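Local coordinates for protein actibind (PDB 3D3Z) that cleaves RNA as a ribonuclease of the T2 family, probably without strict base specificity but with a preference for adenylic acid, at residues R70-I75 and E134-F139; I78-A81 and L87-Y90. All coordinates share one frame; numbering follows the deposited sequence.

Contact 1: residues R70-I75 and E134-F139; sequences REYSNI and EEVGDF. With NAG (2-acetamido-2-deoxy-beta-D-glucopyranose), chain B.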
loop_
_atom_site.group_PDB
_atom_site.type_symbol
_atom_site.label_atom_id
_atom_site.label_comp_id
_atom_site.label_asym_id
_atom_site.label_seq_id
_atom_site.Cartn_x
_atom_site.Cartn_y
_atom_site.Cartn_z
ATOM N N ARG A 70 -19.117 -4.973 -7.131
ATOM C CA ARG A 70 -18.403 -3.744 -6.978
ATOM C C ARG A 70 -17.031 -3.799 -7.649
ATOM O O ARG A 70 -16.157 -3.154 -7.203
ATOM C CB ARG A 70 -18.254 -3.331 -5.496
ATOM C CG ARG A 70 -19.579 -2.861 -4.832
ATOM C CD ARG A 70 -19.355 -2.297 -3.467
ATOM N NE ARG A 70 -18.707 -3.255 -2.620
ATOM C CZ ARG A 70 -17.589 -3.055 -1.936
ATOM N NH1 ARG A 70 -16.969 -1.888 -1.921
ATOM N NH2 ARG A 70 -17.135 -4.059 -1.221
ATOM N N GLU A 71 -16.901 -4.579 -8.700
ATOM C CA GLU A 71 -15.706 -4.590 -9.548
ATOM C C GLU A 71 -15.927 -3.736 -10.773
ATOM O O GLU A 71 -17.004 -3.721 -11.345
ATOM C CB GLU A 71 -15.341 -6.009 -9.963
ATOM C CG GLU A 71 -14.784 -6.854 -8.846
ATOM C CD GLU A 71 -14.465 -8.257 -9.357
ATOM O OE1 GLU A 71 -14.262 -8.399 -10.573
ATOM O OE2 GLU A 71 -14.482 -9.213 -8.577
ATOM N N TYR A 72 -14.901 -2.978 -11.147
ATOM C CA TYR A 72 -15.021 -1.936 -12.132
ATOM C C TYR A 72 -13.916 -2.026 -13.146
ATOM O O TYR A 72 -12.828 -2.568 -12.873
ATOM C CB TYR A 72 -14.991 -0.558 -11.437
ATOM C CG TYR A 72 -16.165 -0.434 -10.482
ATOM C CD1 TYR A 72 -17.471 -0.402 -10.979
ATOM C CD2 TYR A 72 -15.987 -0.397 -9.113
ATOM C CE1 TYR A 72 -18.566 -0.321 -10.141
ATOM C CE2 TYR A 72 -17.080 -0.321 -8.251
ATOM C CZ TYR A 72 -18.369 -0.287 -8.781
ATOM O OH TYR A 72 -19.461 -0.218 -7.935
ATOM N N SER A 73 -14.227 -1.502 -14.319
ATOM C CA SER A 73 -13.276 -1.389 -15.409
ATOM C C SER A 73 -13.178 0.043 -15.876
ATOM O O SER A 73 -12.851 0.324 -17.024
ATOM C CB SER A 73 -13.674 -2.353 -16.536
ATOM O OG SER A 73 -14.895 -1.960 -17.143
ATOM N N ASN A 74 -13.449 0.972 -14.971
ATOM C CA ASN A 74 -13.432 2.374 -15.293
ATOM C C ASN A 74 -12.966 3.276 -14.174
ATOM O O ASN A 74 -13.572 4.337 -13.917
ATOM C CB ASN A 74 -14.826 2.819 -15.759
ATOM C CG ASN A 74 -15.904 2.645 -14.667
ATOM O OD1 ASN A 74 -15.701 1.971 -13.638
ATOM N ND2 ASN A 74 -17.030 3.332 -14.872
ATOM N N ILE A 75 -11.879 2.885 -13.509
ATOM C CA ILE A 75 -11.369 3.669 -12.380
ATOM C C ILE A 75 -11.074 5.101 -12.701
ATOM O O ILE A 75 -11.419 6.002 -11.914
ATOM C CB ILE A 75 -10.080 2.970 -11.741
ATOM C CG1 ILE A 75 -10.383 1.557 -11.211
ATOM C CG2 ILE A 75 -9.439 3.873 -10.686
ATOM C CD1 ILE A 75 -11.526 1.393 -10.158
ATOM N N GLU A 134 -18.483 6.027 -4.359
ATOM C CA GLU A 134 -17.782 6.961 -3.486
ATOM C C GLU A 134 -16.601 6.249 -2.827
ATOM O O GLU A 134 -15.517 6.841 -2.699
ATOM C CB GLU A 134 -18.658 7.558 -2.362
ATOM C CG GLU A 134 -17.937 8.527 -1.493
ATOM C CD GLU A 134 -18.867 9.237 -0.500
ATOM O OE1 GLU A 134 -20.089 8.886 -0.454
ATOM O OE2 GLU A 134 -18.320 10.096 0.222
ATOM N N GLU A 135 -16.829 5.009 -2.398
ATOM C CA GLU A 135 -15.783 4.244 -1.690
ATOM C C GLU A 135 -14.549 3.859 -2.536
ATOM O O GLU A 135 -13.466 3.624 -1.980
ATOM C CB GLU A 135 -16.367 3.023 -0.976
ATOM C CG GLU A 135 -16.562 1.683 -1.758
ATOM C CD GLU A 135 -17.630 1.709 -2.806
ATOM O OE1 GLU A 135 -18.175 2.822 -3.090
ATOM O OE2 GLU A 135 -17.977 0.608 -3.337
ATOM N N VAL A 136 -14.738 3.800 -3.858
ATOM C CA VAL A 136 -13.656 3.556 -4.812
ATOM C C VAL A 136 -12.693 4.734 -4.774
ATOM O O VAL A 136 -11.527 4.548 -4.571
ATOM C CB VAL A 136 -14.201 3.256 -6.219
ATOM C CG1 VAL A 136 -13.046 3.021 -7.254
ATOM C CG2 VAL A 136 -15.052 2.054 -6.146
ATOM N N GLY A 137 -13.194 5.951 -4.930
ATOM C CA GLY A 137 -12.327 7.115 -4.869
ATOM C C GLY A 137 -11.668 7.316 -3.513
ATOM O O GLY A 137 -10.482 7.716 -3.444
ATOM N N ASP A 138 -12.434 7.087 -2.441
ATOM C CA ASP A 138 -11.902 7.234 -1.098
ATOM C C ASP A 138 -10.727 6.250 -0.849
ATOM O O ASP A 138 -9.767 6.590 -0.123
ATOM C CB ASP A 138 -12.961 6.998 -0.032
ATOM C CG ASP A 138 -13.935 8.188 0.143
ATOM O OD1 ASP A 138 -13.742 9.292 -0.431
ATOM O OD2 ASP A 138 -14.869 7.945 0.915
ATOM N N PHE A 139 -10.857 5.035 -1.381
ATOM C CA PHE A 139 -9.835 3.989 -1.288
ATOM C C PHE A 139 -8.523 4.482 -1.930
ATOM O O PHE A 139 -7.486 4.563 -1.255
ATOM C CB PHE A 139 -10.337 2.673 -1.886
ATOM C CG PHE A 139 -9.198 1.682 -2.214
ATOM C CD1 PHE A 139 -8.722 0.795 -1.253
ATOM C CD2 PHE A 139 -8.600 1.686 -3.443
ATOM C CE1 PHE A 139 -7.694 -0.076 -1.550
ATOM C CE2 PHE A 139 -7.582 0.784 -3.766
ATOM C CZ PHE A 139 -7.141 -0.094 -2.794
HETATM C C1 NAG B . -18.169 3.033 -14.024
HETATM C C2 NAG B . -19.232 4.152 -14.159
HETATM C C3 NAG B . -20.444 3.799 -13.306
HETATM C C4 NAG B . -20.915 2.399 -13.583
HETATM C C5 NAG B . -19.751 1.409 -13.403
HETATM C C6 NAG B . -20.145 -0.053 -13.605
HETATM C C7 NAG B . -18.322 6.398 -14.528
HETATM C C8 NAG B . -17.914 7.741 -13.990
HETATM N N2 NAG B . -18.734 5.433 -13.698
HETATM O O3 NAG B . -21.473 4.757 -13.499
HETATM O O4 NAG B . -21.953 2.186 -12.654
HETATM O O5 NAG B . -18.716 1.771 -14.305
HETATM O O6 NAG B . -20.753 -0.212 -14.866
HETATM O O7 NAG B . -18.238 6.215 -15.739
HETATM O O HOH W 1 -19.313 0.815 -5.543
#

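Contact 2: residues I78-A81 and L87-Y90; sequences ILEA and LLSY. With NAG (2-acetamido-2-deoxy-beta-D-glucopyranose), chain B.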
loop_
_atom_site.group_PDB
_atom_site.type_symbol
_atom_site.label_atom_id
_atom_site.label_comp_id
_atom_site.label_asym_id
_atom_site.label_seq_id
_atom_site.Cartn_x
_atom_site.Cartn_y
_atom_site.Cartn_z
ATOM N N ILE A 78 -14.183 7.020 -12.868
ATOM C CA ILE A 78 -14.798 7.171 -11.548
ATOM C C ILE A 78 -14.122 8.335 -10.829
ATOM O O ILE A 78 -14.793 9.228 -10.287
ATOM C CB ILE A 78 -14.711 5.894 -10.741
ATOM C CG1 ILE A 78 -15.668 4.826 -11.294
ATOM C CG2 ILE A 78 -15.016 6.188 -9.332
ATOM C CD1 ILE A 78 -15.447 3.461 -10.818
ATOM N N LEU A 79 -12.792 8.378 -10.892
ATOM C CA LEU A 79 -12.052 9.453 -10.239
ATOM C C LEU A 79 -12.353 10.815 -10.865
ATOM O O LEU A 79 -12.504 11.806 -10.145
ATOM C CB LEU A 79 -10.519 9.221 -10.261
ATOM C CG LEU A 79 -10.052 7.967 -9.444
ATOM C CD1 LEU A 79 -8.499 7.723 -9.556
ATOM C CD2 LEU A 79 -10.458 7.938 -7.980
ATOM N N GLU A 80 -12.413 10.864 -12.188
ATOM C CA GLU A 80 -12.751 12.104 -12.884
ATOM C C GLU A 80 -14.140 12.613 -12.536
ATOM O O GLU A 80 -14.302 13.767 -12.233
ATOM C CB GLU A 80 -12.660 11.912 -14.374
ATOM C CG GLU A 80 -11.186 11.831 -14.854
ATOM C CD GLU A 80 -10.996 11.254 -16.244
ATOM O OE1 GLU A 80 -11.890 10.510 -16.759
ATOM O OE2 GLU A 80 -9.906 11.517 -16.817
ATOM N N ALA A 81 -15.123 11.726 -12.559
ATOM C CA ALA A 81 -16.493 12.058 -12.166
ATOM C C ALA A 81 -16.603 12.597 -10.738
ATOM O O ALA A 81 -17.449 13.432 -10.454
ATOM C CB ALA A 81 -17.383 10.864 -12.382
ATOM N N LEU A 87 -5.629 13.813 -7.325
ATOM C CA LEU A 87 -5.370 12.437 -7.001
ATOM C C LEU A 87 -5.005 11.609 -8.229
ATOM O O LEU A 87 -4.032 10.858 -8.181
ATOM C CB LEU A 87 -6.583 11.787 -6.310
ATOM C CG LEU A 87 -6.596 10.281 -6.026
ATOM C CD1 LEU A 87 -5.489 9.914 -4.994
ATOM C CD2 LEU A 87 -7.929 9.897 -5.496
ATOM N N LEU A 88 -5.783 11.751 -9.319
ATOM C CA LEU A 88 -5.479 11.022 -10.521
ATOM C C LEU A 88 -4.084 11.404 -11.091
ATOM O O LEU A 88 -3.339 10.520 -11.472
ATOM C CB LEU A 88 -6.586 11.188 -11.567
ATOM C CG LEU A 88 -6.558 10.471 -12.913
ATOM C CD1 LEU A 88 -6.465 8.936 -12.856
ATOM C CD2 LEU A 88 -7.857 10.904 -13.706
ATOM N N SER A 89 -3.739 12.691 -11.088
ATOM C CA SER A 89 -2.420 13.198 -11.514
ATOM C C SER A 89 -1.294 12.581 -10.656
ATOM O O SER A 89 -0.276 12.075 -11.179
ATOM C CB SER A 89 -2.361 14.722 -11.347
ATOM O OG SER A 89 -3.196 15.376 -12.277
ATOM N N TYR A 90 -1.514 12.605 -9.351
ATOM C CA TYR A 90 -0.612 11.983 -8.422
ATOM C C TYR A 90 -0.491 10.442 -8.678
ATOM O O TYR A 90 0.616 9.885 -8.624
ATOM C CB TYR A 90 -1.013 12.285 -6.974
ATOM C CG TYR A 90 -0.052 11.741 -5.929
ATOM C CD1 TYR A 90 0.876 12.569 -5.313
ATOM C CD2 TYR A 90 -0.126 10.406 -5.500
ATOM C CE1 TYR A 90 1.767 12.071 -4.364
ATOM C CE2 TYR A 90 0.783 9.883 -4.564
ATOM C CZ TYR A 90 1.709 10.739 -4.000
ATOM O OH TYR A 90 2.579 10.284 -3.058
HETATM C C1 NAG B . -18.169 3.033 -14.024
HETATM C C2 NAG B . -19.232 4.152 -14.159
HETATM C C3 NAG B . -20.444 3.799 -13.306
HETATM C C4 NAG B . -20.915 2.399 -13.583
HETATM C C5 NAG B . -19.751 1.409 -13.403
HETATM C C6 NAG B . -20.145 -0.053 -13.605
HETATM C C7 NAG B . -18.322 6.398 -14.528
HETATM C C8 NAG B . -17.914 7.741 -13.990
HETATM N N2 NAG B . -18.734 5.433 -13.698
HETATM O O3 NAG B . -21.473 4.757 -13.499
HETATM O O4 NAG B . -21.953 2.186 -12.654
HETATM O O5 NAG B . -18.716 1.771 -14.305
HETATM O O6 NAG B . -20.753 -0.212 -14.866
HETATM O O7 NAG B . -18.238 6.215 -15.739
#

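Contact 1: residues R70-I75 and E134-F139
R70 reaches E135 at the edge of the helical part of the RNase T2 fold, where the loop 70-75, leading into helix 75-81, lies against the first turn of helix 134-147. The evidence for a directed salt bridge is good: R70 NH1 lies 3.0 Å from E135 OE2, the N-H...O angle is 173°, and OE2 sits in the guanidinium plane, offering its anti lone pair. The bend of R70 at chi3 (-57°) turns the guanidinium toward E135, while R70 CD, placed by the earlier torsions, lies 3.2 Å from E135 OE2. That oxygen also accepts a hydrogen bond from a water, at 2.6 Å from E135 OE2, and the water in turn joins Y72 OH. R70 is thus paired with two carboxylates, E135 and, through NE, D67; neutral partners complete the rest, Y130 at E135 OE1 and Q133 at Y72 OH.

The tightly packed part is apolar and centres on V136, whose two methyls diverge. CG1, anti to the backbone N (chi1 179°), meets I75 CD1 at 3.7 Å, while CG2 approaches Y72 CE2 obliquely at 3.8 Å; W112 of helix 104-116 also touches V136. Toward solvent the contact gives way to sugar. N74, partly exposed and at the N-cap position of helix 75-81, makes no capping bond with its side chain and instead carries the glycan, its ND2 bonded covalently to NAG C1. The sugar lies at the CD1/CE1 edge of the Y72 ring, across from the CD2/CE2 side that meets V136, with NAG C6 near the ring plane, 3.8 Å from Y72 CD1.

Contact 2: residues I78-A81 and L87-Y90
Two consecutive short helices, 75-81 and 85-94, joined by a short turn, set L79 against L87 and L88 in the helical part of the RNase T2 fold. Only five residues separate the two segments, so this is a local contact; the backbones come nearest at L79 and L88, with 6.8 Å between their CA atoms. L79 is the shared element and uses its two methyls separately: CD1 meets L88 CD1 at 4.1 Å, and CD2 meets L87 CD2, also at 4.1 Å. The side chains of L79 and L87 lie nearly perpendicular, whereas L79 meets L88 at a slant. Both leucines of the second helix place CG opposite the backbone N (chi1 173° for L87 and -177° for L88); from there L87 turns CD2 to L79, and L88 offers CD1 to L79 and CD2 to E80.

At the exposed margin, E80 crosses L88 at a slant and touches it with CG. E80 CG is 3.6 Å from L88 CD2, and the extended chain beyond CG leaves one carboxylate oxygen, OE2, near that methyl as well. The E80 CB does not point straight at the second helix; its later atoms make the approach. L87 continues onto Q141 and V144 of helix 134-147, which places the pair of short helices against that longer one. Beside the pair stands the sugar linked to N74, whose acetamido methyl C8 lies 3.6 Å from A81 CB, while I78 CG1 passes near its amide nitrogen.

No hydrogen bond or salt bridge spans the two segments. Their association therefore rests on shape and dispersion between leucine methyls, together with hydrophobic burial, and E80 contributes mainly through its CG methylene, its carboxylate making no polar bond across the contact.

In the fold
Contact 2 is nested along the chain inside the loop closed by contact 1, and their centres lie 11 Å apart. They touch directly: L79 CD2 packs on G137 CA at 3.7 Å, and I78 CD1 reaches Y72 CG at 4.0 Å, so helix 75-81 packs both on helix 134-147 and on the loop that precedes it. The sugar linked to N74 borders both contacts. Neither contains an active-site residue. The I75 side chain is about 8 Å from that of E111, predicted to be catalytic, and the L79 side chain about 11 Å from it; the bound uracil nucleoside analogue is about 12 Å from the side chain of I75.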